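Local coordinates for hemolysin activator protein CdiB (Acinetobacter baumannii ACICU, PDB 6WIL) that probably secretes a large toxin protein across the outer membrane, as the transporter half of a contact-dependent growth inhibition system, at residues K58-I63 against Q88-K93; S154-T159 against H247-L252; R422-F427 against Q435-W440. All blocks are in the same frame, centred on the assembly; numbering follows the deposited sequence.

Contact 1: residues K58-I63 against Q88-K93; sequences KEISLI and QNILGK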
loop_
_atom_site.group_PDB
_atom_site.type_symbol
_atom_site.label_atom_id
_atom_site.label_comp_id
_atom_site.label_asym_id
_atom_site.label_seq_id
_atom_site.Cartn_x
_atom_site.Cartn_y
_atom_site.Cartn_z
ATOM N N LYS A 58 -39.447 21.010 20.547
ATOM C CA LYS A 58 -39.116 20.450 21.842
ATOM C C LYS A 58 -38.645 19.009 21.762
ATOM O O LYS A 58 -38.157 18.480 22.767
ATOM C CB LYS A 58 -40.318 20.546 22.798
ATOM C CG LYS A 58 -41.477 19.625 22.475
ATOM C CD LYS A 58 -42.707 20.040 23.270
ATOM C CE LYS A 58 -43.874 19.081 23.074
ATOM N NZ LYS A 58 -43.723 17.817 23.849
ATOM N N GLU A 59 -38.768 18.364 20.602
ATOM C CA GLU A 59 -38.295 17.000 20.404
ATOM C C GLU A 59 -37.790 16.862 18.977
ATOM O O GLU A 59 -38.499 17.223 18.033
ATOM C CB GLU A 59 -39.406 15.970 20.664
ATOM C CG GLU A 59 -40.181 16.168 21.959
ATOM C CD GLU A 59 -41.025 14.969 22.336
ATOM O OE1 GLU A 59 -41.065 13.993 21.555
ATOM O OE2 GLU A 59 -41.641 15.000 23.423
ATOM N N ILE A 60 -36.574 16.347 18.823
ATOM C CA ILE A 60 -36.042 15.955 17.522
ATOM C C ILE A 60 -35.899 14.442 17.534
ATOM O O ILE A 60 -35.178 13.887 18.373
ATOM C CB ILE A 60 -34.701 16.635 17.215
ATOM C CG1 ILE A 60 -34.799 18.137 17.476
ATOM C CG2 ILE A 60 -34.302 16.367 15.766
ATOM C CD1 ILE A 60 -33.454 18.819 17.627
ATOM N N SER A 61 -36.590 13.773 16.617
ATOM C CA SER A 61 -36.643 12.321 16.624
ATOM C C SER A 61 -36.495 11.792 15.207
ATOM O O SER A 61 -36.763 12.491 14.226
ATOM C CB SER A 61 -37.954 11.809 17.235
ATOM O OG SER A 61 -38.326 12.571 18.370
ATOM N N LEU A 62 -36.049 10.544 15.114
ATOM C CA LEU A 62 -36.085 9.785 13.874
ATOM C C LEU A 62 -37.268 8.828 13.942
ATOM O O LEU A 62 -37.393 8.057 14.902
ATOM C CB LEU A 62 -34.782 9.018 13.650
ATOM C CG LEU A 62 -34.632 8.372 12.270
ATOM C CD1 LEU A 62 -34.585 9.439 11.181
ATOM C CD2 LEU A 62 -33.401 7.476 12.207
ATOM N N ILE A 63 -38.137 8.893 12.941
ATOM C CA ILE A 63 -39.433 8.226 12.963
ATOM C C ILE A 63 -39.478 7.239 11.811
ATOM O O ILE A 63 -39.180 7.615 10.673
ATOM C CB ILE A 63 -40.605 9.222 12.863
ATOM C CG1 ILE A 63 -40.618 10.139 14.084
ATOM C CG2 ILE A 63 -41.928 8.487 12.735
ATOM C CD1 ILE A 63 -40.741 9.399 15.394
ATOM N N GLN A 88 -25.335 25.176 18.019
ATOM C CA GLN A 88 -26.408 26.159 18.068
ATOM C C GLN A 88 -27.597 25.689 18.891
ATOM O O GLN A 88 -28.546 26.459 19.068
ATOM C CB GLN A 88 -26.862 26.525 16.654
ATOM C CG GLN A 88 -27.269 27.979 16.503
ATOM C CD GLN A 88 -27.567 28.339 15.067
ATOM O OE1 GLN A 88 -27.440 27.505 14.172
ATOM N NE2 GLN A 88 -27.967 29.583 14.836
ATOM N N ASN A 89 -27.566 24.452 19.393
ATOM C CA ASN A 89 -28.574 23.936 20.323
ATOM C C ASN A 89 -29.985 24.059 19.751
ATOM O O ASN A 89 -30.845 24.746 20.308
ATOM C CB ASN A 89 -28.468 24.634 21.681
ATOM C CG ASN A 89 -27.079 24.529 22.283
ATOM O OD1 ASN A 89 -26.334 23.593 21.991
ATOM N ND2 ASN A 89 -26.721 25.499 23.118
ATOM N N ILE A 90 -30.212 23.371 18.628
ATOM C CA ILE A 90 -31.465 23.418 17.879
ATOM C C ILE A 90 -32.651 23.237 18.815
ATOM O O ILE A 90 -33.665 23.932 18.693
ATOM C CB ILE A 90 -31.491 22.344 16.776
ATOM C CG1 ILE A 90 -30.205 22.379 15.951
ATOM C CG2 ILE A 90 -32.706 22.532 15.889
ATOM C CD1 ILE A 90 -30.068 23.600 15.083
ATOM N N LEU A 91 -32.524 22.301 19.754
ATOM C CA LEU A 91 -33.594 22.000 20.695
ATOM C C LEU A 91 -34.022 23.249 21.456
ATOM O O LEU A 91 -33.200 23.930 22.072
ATOM C CB LEU A 91 -33.118 20.921 21.666
ATOM C CG LEU A 91 -34.166 20.008 22.293
ATOM C CD1 LEU A 91 -35.214 19.637 21.260
ATOM C CD2 LEU A 91 -33.491 18.759 22.834
ATOM N N GLY A 92 -35.316 23.556 21.394
ATOM C CA GLY A 92 -35.867 24.691 22.101
ATOM C C GLY A 92 -35.866 25.997 21.340
ATOM O O GLY A 92 -36.394 26.990 21.853
ATOM N N LYS A 93 -35.294 26.039 20.140
ATOM C CA LYS A 93 -35.314 27.267 19.364
ATOM C C LYS A 93 -36.567 27.333 18.495
ATOM O O LYS A 93 -37.304 26.356 18.341
ATOM C CB LYS A 93 -34.056 27.393 18.508
ATOM C CG LYS A 93 -32.823 27.745 19.316
ATOM C CD LYS A 93 -31.819 28.524 18.491
ATOM C CE LYS A 93 -30.709 29.054 19.375
ATOM N NZ LYS A 93 -30.327 28.029 20.387
#
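Ile60 meets Ile90 and Leu91 in a small apolar contact in the ShlB-type POTRA domain, where strand 59-62, paired in parallel with strand 132-149, approaches the loop after helix 77-85. No hydrogen bond links the two segments; the contact is made by the methyls Ile60 CD1 and Leu91 CD1. Ile60 carries its CG1 branch beside the backbone N (chi1 -49°), and with chi2 extended the terminal CD1 is delivered to the loop, 4.1 Å from Ile90 CB. The two isoleucine side chains cross at about a right angle, and the far end of Ile90 runs off elsewhere, towards Val48. Helix 77-85 covers Ile60 through Ile80 and Ile83, so this side chain is buried between helix, strand and loop.

The loop is shaped by a type II turn from Ile90 to Lys93, closed by Lys93 N to Ile90 O at 3.0 Å, with Gly92 at its positive-phi position. Just beyond it comes Cys94, which is disulfide-bonded to Cys54, a few residues before the strand. Lys93 NZ reaches back across the loop to Gln88 O at its start, 2.7 Å. Leu91, on the surface, runs antiparallel to Ile60 alongside it and brings CD1 to 3.5 Å from Lys58 O.

Contact 2: residues S154-T159 against H247-L252; sequences SLQLKT and HLNDIL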
loop_
_atom_site.group_PDB
_atom_site.type_symbol
_atom_site.label_atom_id
_atom_site.label_comp_id
_atom_site.label_asym_id
_atom_site.label_seq_id
_atom_site.Cartn_x
_atom_site.Cartn_y
_atom_site.Cartn_z
ATOM N N SER A 154 -20.609 -15.933 -10.273
ATOM C CA SER A 154 -21.355 -15.482 -9.104
ATOM C C SER A 154 -20.495 -15.515 -7.849
ATOM O O SER A 154 -20.660 -14.670 -6.961
ATOM C CB SER A 154 -22.609 -16.335 -8.922
ATOM O OG SER A 154 -23.454 -16.228 -10.055
ATOM N N LEU A 155 -19.569 -16.471 -7.762
ATOM C CA LEU A 155 -18.660 -16.518 -6.623
ATOM C C LEU A 155 -17.750 -15.295 -6.598
ATOM O O LEU A 155 -17.500 -14.720 -5.532
ATOM C CB LEU A 155 -17.838 -17.807 -6.666
ATOM C CG LEU A 155 -16.790 -18.013 -5.569
ATOM C CD1 LEU A 155 -17.433 -17.981 -4.192
ATOM C CD2 LEU A 155 -16.042 -19.324 -5.786
ATOM N N GLN A 156 -17.258 -14.878 -7.769
ATOM C CA GLN A 156 -16.412 -13.691 -7.848
ATOM C C GLN A 156 -17.119 -12.461 -7.295
ATOM O O GLN A 156 -16.521 -11.676 -6.549
ATOM C CB GLN A 156 -15.986 -13.449 -9.294
ATOM C CG GLN A 156 -14.569 -13.867 -9.628
ATOM C CD GLN A 156 -14.253 -13.663 -11.092
ATOM O OE1 GLN A 156 -13.477 -12.777 -11.456
ATOM N NE2 GLN A 156 -14.864 -14.478 -11.948
ATOM N N LEU A 157 -18.392 -12.267 -7.656
ATOM C CA LEU A 157 -19.135 -11.128 -7.126
ATOM C C LEU A 157 -19.297 -11.230 -5.618
ATOM O O LEU A 157 -19.134 -10.235 -4.902
ATOM C CB LEU A 157 -20.504 -11.028 -7.794
ATOM C CG LEU A 157 -20.554 -10.549 -9.241
ATOM C CD1 LEU A 157 -21.976 -10.659 -9.764
ATOM C CD2 LEU A 157 -20.051 -9.122 -9.351
ATOM N N LYS A 158 -19.612 -12.426 -5.114
ATOM C CA LYS A 158 -19.837 -12.584 -3.681
ATOM C C LYS A 158 -18.571 -12.297 -2.877
ATOM O O LYS A 158 -18.636 -11.673 -1.812
ATOM C CB LYS A 158 -20.358 -13.990 -3.379
ATOM C CG LYS A 158 -20.221 -14.380 -1.915
ATOM C CD LYS A 158 -21.167 -15.495 -1.516
ATOM C CE LYS A 158 -21.014 -15.813 -0.033
ATOM N NZ LYS A 158 -21.976 -16.850 0.430
ATOM N N THR A 159 -17.409 -12.739 -3.369
ATOM C CA THR A 159 -16.174 -12.550 -2.611
ATOM C C THR A 159 -15.555 -11.178 -2.850
ATOM O O THR A 159 -14.966 -10.602 -1.929
ATOM C CB THR A 159 -15.160 -13.647 -2.953
ATOM O OG1 THR A 159 -14.825 -13.592 -4.347
ATOM C CG2 THR A 159 -15.726 -15.019 -2.625
ATOM N N HIS A 247 -10.148 -17.596 -10.958
ATOM C CA HIS A 247 -11.397 -16.835 -11.052
ATOM C C HIS A 247 -11.922 -16.453 -9.673
ATOM O O HIS A 247 -13.080 -16.696 -9.325
ATOM C CB HIS A 247 -12.450 -17.604 -11.847
ATOM C CG HIS A 247 -12.160 -17.665 -13.312
ATOM N ND1 HIS A 247 -11.145 -18.436 -13.838
ATOM C CD2 HIS A 247 -12.737 -17.034 -14.362
ATOM C CE1 HIS A 247 -11.114 -18.283 -15.149
ATOM N NE2 HIS A 247 -12.069 -17.437 -15.493
ATOM N N LEU A 248 -11.045 -15.846 -8.878
ATOM C CA LEU A 248 -11.377 -15.393 -7.534
ATOM C C LEU A 248 -10.910 -13.960 -7.324
ATOM O O LEU A 248 -10.655 -13.548 -6.189
ATOM C CB LEU A 248 -10.760 -16.315 -6.482
ATOM C CG LEU A 248 -11.311 -17.738 -6.383
ATOM C CD1 LEU A 248 -10.465 -18.585 -5.444
ATOM C CD2 LEU A 248 -12.757 -17.705 -5.916
ATOM N N ASN A 249 -10.793 -13.193 -8.412
ATOM C CA ASN A 249 -10.165 -11.873 -8.379
ATOM C C ASN A 249 -8.752 -11.968 -7.814
ATOM O O ASN A 249 -8.243 -11.028 -7.197
ATOM C CB ASN A 249 -11.009 -10.864 -7.585
ATOM C CG ASN A 249 -12.488 -10.943 -7.924
ATOM O OD1 ASN A 249 -12.901 -10.589 -9.025
ATOM N ND2 ASN A 249 -13.292 -11.410 -6.975
ATOM N N ASP A 250 -8.112 -13.115 -8.027
ATOM C CA ASP A 250 -6.811 -13.417 -7.455
ATOM C C ASP A 250 -5.694 -13.036 -8.419
ATOM O O ASP A 250 -5.904 -12.858 -9.619
ATOM C CB ASP A 250 -6.713 -14.900 -7.099
ATOM C CG ASP A 250 -7.244 -15.802 -8.202
ATOM O OD1 ASP A 250 -8.178 -15.378 -8.916
ATOM O OD2 ASP A 250 -6.731 -16.934 -8.352
ATOM N N ILE A 251 -4.492 -12.905 -7.871
ATOM C CA ILE A 251 -3.311 -12.562 -8.655
ATOM C C ILE A 251 -2.162 -13.448 -8.203
ATOM O O ILE A 251 -1.862 -13.530 -7.007
ATOM C CB ILE A 251 -2.949 -11.071 -8.521
ATOM C CG1 ILE A 251 -3.933 -10.224 -9.329
ATOM C CG2 ILE A 251 -1.523 -10.818 -8.982
ATOM C CD1 ILE A 251 -3.929 -8.775 -8.955
ATOM N N LEU A 252 -1.529 -14.119 -9.157
ATOM C CA LEU A 252 -0.391 -14.987 -8.900
ATOM C C LEU A 252 0.838 -14.390 -9.567
ATOM O O LEU A 252 0.818 -14.097 -10.767
ATOM C CB LEU A 252 -0.654 -16.401 -9.421
ATOM C CG LEU A 252 0.500 -17.405 -9.329
ATOM C CD1 LEU A 252 0.801 -17.763 -7.884
ATOM C CD2 LEU A 252 0.184 -18.654 -10.140
#
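Gln156 and Asn249 form the middle of a contact between a POTRA helix and a loop of the barrel, with a leucine pair beside them. The side chain of Gln156 leaves helix 154-160 with an unusual chi1 of -103°, away from any staggered position, which lays CG 3.2 Å from His247 O; the extended chain beyond carries the amide on past His247, whose imidazole is turned perpendicular to it.

Asn249 swings its CG beside its own backbone N (chi1 -44°), which carries the amide back to the helix. There ND2 donates to Gln156 O at 3.3 Å, a long but fairly straight bond (155° at the hydrogen); the acceptor lies in the amide plane of Asn249, whereas the donor is tilted out of the carbonyl plane. The hydroxyl of Thr159 is committed within the helix, OG1 giving a hydrogen bond to Leu155 O at 3.1 Å, so that one carbonyl accepts both OG1 and the backbone N of Thr159. Leu155 and Leu248 touch through methyls, CD2 to CD2 at 3.7 Å.

Asp250 braces the loop: OD1 takes Leu248 N from above the carboxylate plane, and OD2 takes Phe246 N and Tyr275 OH. The loop joins strands 232-243 and 251-261, Leu248 and Asn249 rest on strand 266-279, and Thr159 bonds through its backbone to Gly280 just beyond that strand.

Contact 3: residues R422-F427 against Q435-W440; sequences RYTTPF and QYRLNW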
loop_
_atom_site.group_PDB
_atom_site.type_symbol
_atom_site.label_atom_id
_atom_site.label_comp_id
_atom_site.label_asym_id
_atom_site.label_seq_id
_atom_site.Cartn_x
_atom_site.Cartn_y
_atom_site.Cartn_z
ATOM N N ARG A 422 6.000 7.100 2.622
ATOM C CA ARG A 422 6.257 7.539 1.260
ATOM C C ARG A 422 5.363 8.726 0.940
ATOM O O ARG A 422 4.213 8.786 1.385
ATOM C CB ARG A 422 6.025 6.411 0.247
ATOM C CG ARG A 422 6.980 5.236 0.404
ATOM C CD ARG A 422 6.854 4.273 -0.760
ATOM N NE ARG A 422 5.485 3.788 -0.913
ATOM C CZ ARG A 422 5.063 3.049 -1.934
ATOM N NH1 ARG A 422 5.903 2.709 -2.902
ATOM N NH2 ARG A 422 3.797 2.653 -1.988
ATOM N N TYR A 423 5.903 9.672 0.174
ATOM C CA TYR A 423 5.160 10.861 -0.223
ATOM C C TYR A 423 5.492 11.209 -1.666
ATOM O O TYR A 423 6.665 11.207 -2.056
ATOM C CB TYR A 423 5.478 12.044 0.696
ATOM C CG TYR A 423 4.738 13.315 0.347
ATOM C CD1 TYR A 423 3.393 13.467 0.656
ATOM C CD2 TYR A 423 5.387 14.370 -0.282
ATOM C CE1 TYR A 423 2.716 14.627 0.345
ATOM C CE2 TYR A 423 4.715 15.537 -0.598
ATOM C CZ TYR A 423 3.381 15.659 -0.282
ATOM O OH TYR A 423 2.703 16.816 -0.592
ATOM N N THR A 424 4.458 11.511 -2.448
ATOM C CA THR A 424 4.591 11.863 -3.853
ATOM C C THR A 424 3.686 13.046 -4.151
ATOM O O THR A 424 2.540 13.084 -3.696
ATOM C CB THR A 424 4.221 10.677 -4.764
ATOM O OG1 THR A 424 5.297 9.737 -4.791
ATOM C CG2 THR A 424 3.925 11.137 -6.182
ATOM N N THR A 425 4.202 14.013 -4.904
ATOM C CA THR A 425 3.372 15.106 -5.385
ATOM C C THR A 425 3.971 15.659 -6.665
ATOM O O THR A 425 5.198 15.646 -6.834
ATOM C CB THR A 425 3.231 16.232 -4.348
ATOM O OG1 THR A 425 2.328 17.228 -4.844
ATOM C CG2 THR A 425 4.577 16.877 -4.062
ATOM N N PRO A 426 3.140 16.112 -7.597
ATOM C CA PRO A 426 3.643 16.914 -8.710
ATOM C C PRO A 426 3.798 18.370 -8.300
ATOM O O PRO A 426 3.206 18.839 -7.327
ATOM C CB PRO A 426 2.555 16.755 -9.777
ATOM C CG PRO A 426 1.308 16.550 -8.986
ATOM C CD PRO A 426 1.717 15.767 -7.761
ATOM N N PHE A 427 4.621 19.084 -9.062
ATOM C CA PHE A 427 4.830 20.505 -8.819
ATOM C C PHE A 427 5.491 21.112 -10.045
ATOM O O PHE A 427 6.062 20.405 -10.881
ATOM C CB PHE A 427 5.679 20.752 -7.562
ATOM C CG PHE A 427 7.111 20.305 -7.690
ATOM C CD1 PHE A 427 7.449 18.965 -7.574
ATOM C CD2 PHE A 427 8.119 21.228 -7.913
ATOM C CE1 PHE A 427 8.765 18.555 -7.689
ATOM C CE2 PHE A 427 9.437 20.824 -8.027
ATOM C CZ PHE A 427 9.761 19.484 -7.914
ATOM N N GLN A 435 7.941 16.085 -10.482
ATOM C CA GLN A 435 7.435 15.223 -9.425
ATOM C C GLN A 435 8.463 15.151 -8.305
ATOM O O GLN A 435 9.667 15.083 -8.564
ATOM C CB GLN A 435 7.131 13.812 -9.948
ATOM C CG GLN A 435 6.079 13.059 -9.148
ATOM C CD GLN A 435 4.692 13.189 -9.749
ATOM O OE1 GLN A 435 4.534 13.645 -10.881
ATOM N NE2 GLN A 435 3.678 12.781 -8.994
ATOM N N TYR A 436 7.988 15.179 -7.065
ATOM C CA TYR A 436 8.844 15.028 -5.896
ATOM C C TYR A 436 8.487 13.738 -5.175
ATOM O O TYR A 436 7.307 13.427 -4.988
ATOM C CB TYR A 436 8.711 16.215 -4.937
ATOM C CG TYR A 436 9.352 15.975 -3.588
ATOM C CD1 TYR A 436 10.719 16.131 -3.408
ATOM C CD2 TYR A 436 8.588 15.586 -2.497
ATOM C CE1 TYR A 436 11.305 15.908 -2.177
ATOM C CE2 TYR A 436 9.163 15.362 -1.264
ATOM C CZ TYR A 436 10.521 15.525 -1.108
ATOM O OH TYR A 436 11.095 15.302 0.121
ATOM N N ARG A 437 9.512 12.999 -4.757
ATOM C CA ARG A 437 9.319 11.691 -4.147
ATOM C C ARG A 437 10.192 11.555 -2.910
ATOM O O ARG A 437 11.400 11.804 -2.971
ATOM C CB ARG A 437 9.652 10.575 -5.140
ATOM C CG ARG A 437 9.535 9.188 -4.554
ATOM C CD ARG A 437 8.155 8.622 -4.788
ATOM N NE ARG A 437 8.020 7.274 -4.249
ATOM C CZ ARG A 437 8.535 6.191 -4.820
ATOM N NH1 ARG A 437 8.364 5.003 -4.260
ATOM N NH2 ARG A 437 9.234 6.295 -5.942
ATOM N N LEU A 438 9.583 11.143 -1.797
ATOM C CA LEU A 438 10.306 10.861 -0.564
ATOM C C LEU A 438 9.959 9.461 -0.080
ATOM O O LEU A 438 8.780 9.130 0.075
ATOM C CB LEU A 438 9.981 11.889 0.528
ATOM C CG LEU A 438 10.605 11.650 1.910
ATOM C CD1 LEU A 438 11.143 12.950 2.488
ATOM C CD2 LEU A 438 9.601 11.025 2.874
ATOM N N ASN A 439 10.989 8.651 0.160
ATOM C CA ASN A 439 10.851 7.321 0.741
ATOM C C ASN A 439 11.573 7.290 2.079
ATOM O O ASN A 439 12.748 7.661 2.161
ATOM C CB ASN A 439 11.426 6.246 -0.183
ATOM C CG ASN A 439 10.738 6.204 -1.526
ATOM O OD1 ASN A 439 9.529 6.406 -1.622
ATOM N ND2 ASN A 439 11.509 5.945 -2.577
ATOM N N TRP A 440 10.877 6.842 3.121
ATOM C CA TRP A 440 11.448 6.754 4.457
ATOM C C TRP A 440 11.135 5.396 5.064
ATOM O O TRP A 440 9.983 4.952 5.045
ATOM C CB TRP A 440 10.913 7.861 5.366
ATOM C CG TRP A 440 11.425 7.761 6.769
ATOM C CD1 TRP A 440 12.566 8.323 7.266
ATOM C CD2 TRP A 440 10.819 7.053 7.857
ATOM N NE1 TRP A 440 12.704 8.012 8.598
ATOM C CE2 TRP A 440 11.644 7.235 8.985
ATOM C CE3 TRP A 440 9.658 6.286 7.988
ATOM C CZ2 TRP A 440 11.346 6.676 10.225
ATOM C CZ3 TRP A 440 9.365 5.735 9.221
ATOM C CH2 TRP A 440 10.204 5.931 10.323
#
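Four backbone hydrogen bonds hold Tyr423 and Thr425 to Leu438 and Tyr436 in an antiparallel beta hairpin, strands 414-429 and 432-444, within the 16-strand transmembrane barrel. The axes of the two short segments approach to 4.7 Å, with N-to-C directions 166° apart. Tyr423 pairs with Leu438, and Thr425 with Tyr436, where Tyr436 N points almost straight at Thr425 O (2.8 Å, 174° at the hydrogen).

The tight part lies on the face bearing Arg422, Thr424, Pro426 and their partners. Gln435 bends at chi2 and runs alongside Pro426, its NE2 coming 3.3 Å from Thr424 CG2. Arg422 and Arg437 lie side by side, pointing the same way, their guanidinium planes 69° apart. Arg422 NH1 is salt-bridged to Asp27 of helix 8-27 and NE to Asp377 of the adjoining strand, which probably offsets the nearby charge of Arg437 and is consistent with this face lining the barrel interior.

The face of Tyr423, Thr425, Tyr436 and Leu438 is looser and probably meets lipid, since Trp440 touches a bound detergent. Here the two tyrosines meet only at their ring edges, CD2 of Tyr423 to CE2 of Tyr436 at 4.0 Å, while Thr425 CG2 stays 4.3 Å from Tyr436 CB. Tyr436 OH is hydrogen-bonded to Gln482 of the next strand. The exception is Phe427, whose ring edge comes up against the backbone of the partner strand, CE1 3.5 Å from Tyr436 N. Back on the polar face, Arg437 bends at chi2, its CD 3.1 Å from Thr424 OG1, and Asn439 ND2 lies 3.6 Å above the plane of the Arg437 guanidinium, over its centre.

Overall arrangement
The three contacts follow the chain from the POTRA domains into the barrel. Contact 1 lies within the first POTRA domain, remote from the rest: its centre is 47 Å from that of contact 2 and 48 Å from that of contact 3. Contact 2 is at a junction between POTRA and barrel, setting a helix of the second POTRA domain against a barrel loop. It and contact 3 reach the same 16-strand sheet on opposite sides of the chain's centre, with nearest atoms about 15 Å apart, so they are linked through the barrel and do not touch. Contact 3 alone belongs wholly to the barrel wall; the side chain of its Leu438 is about 11 Å from a bound C8E detergent.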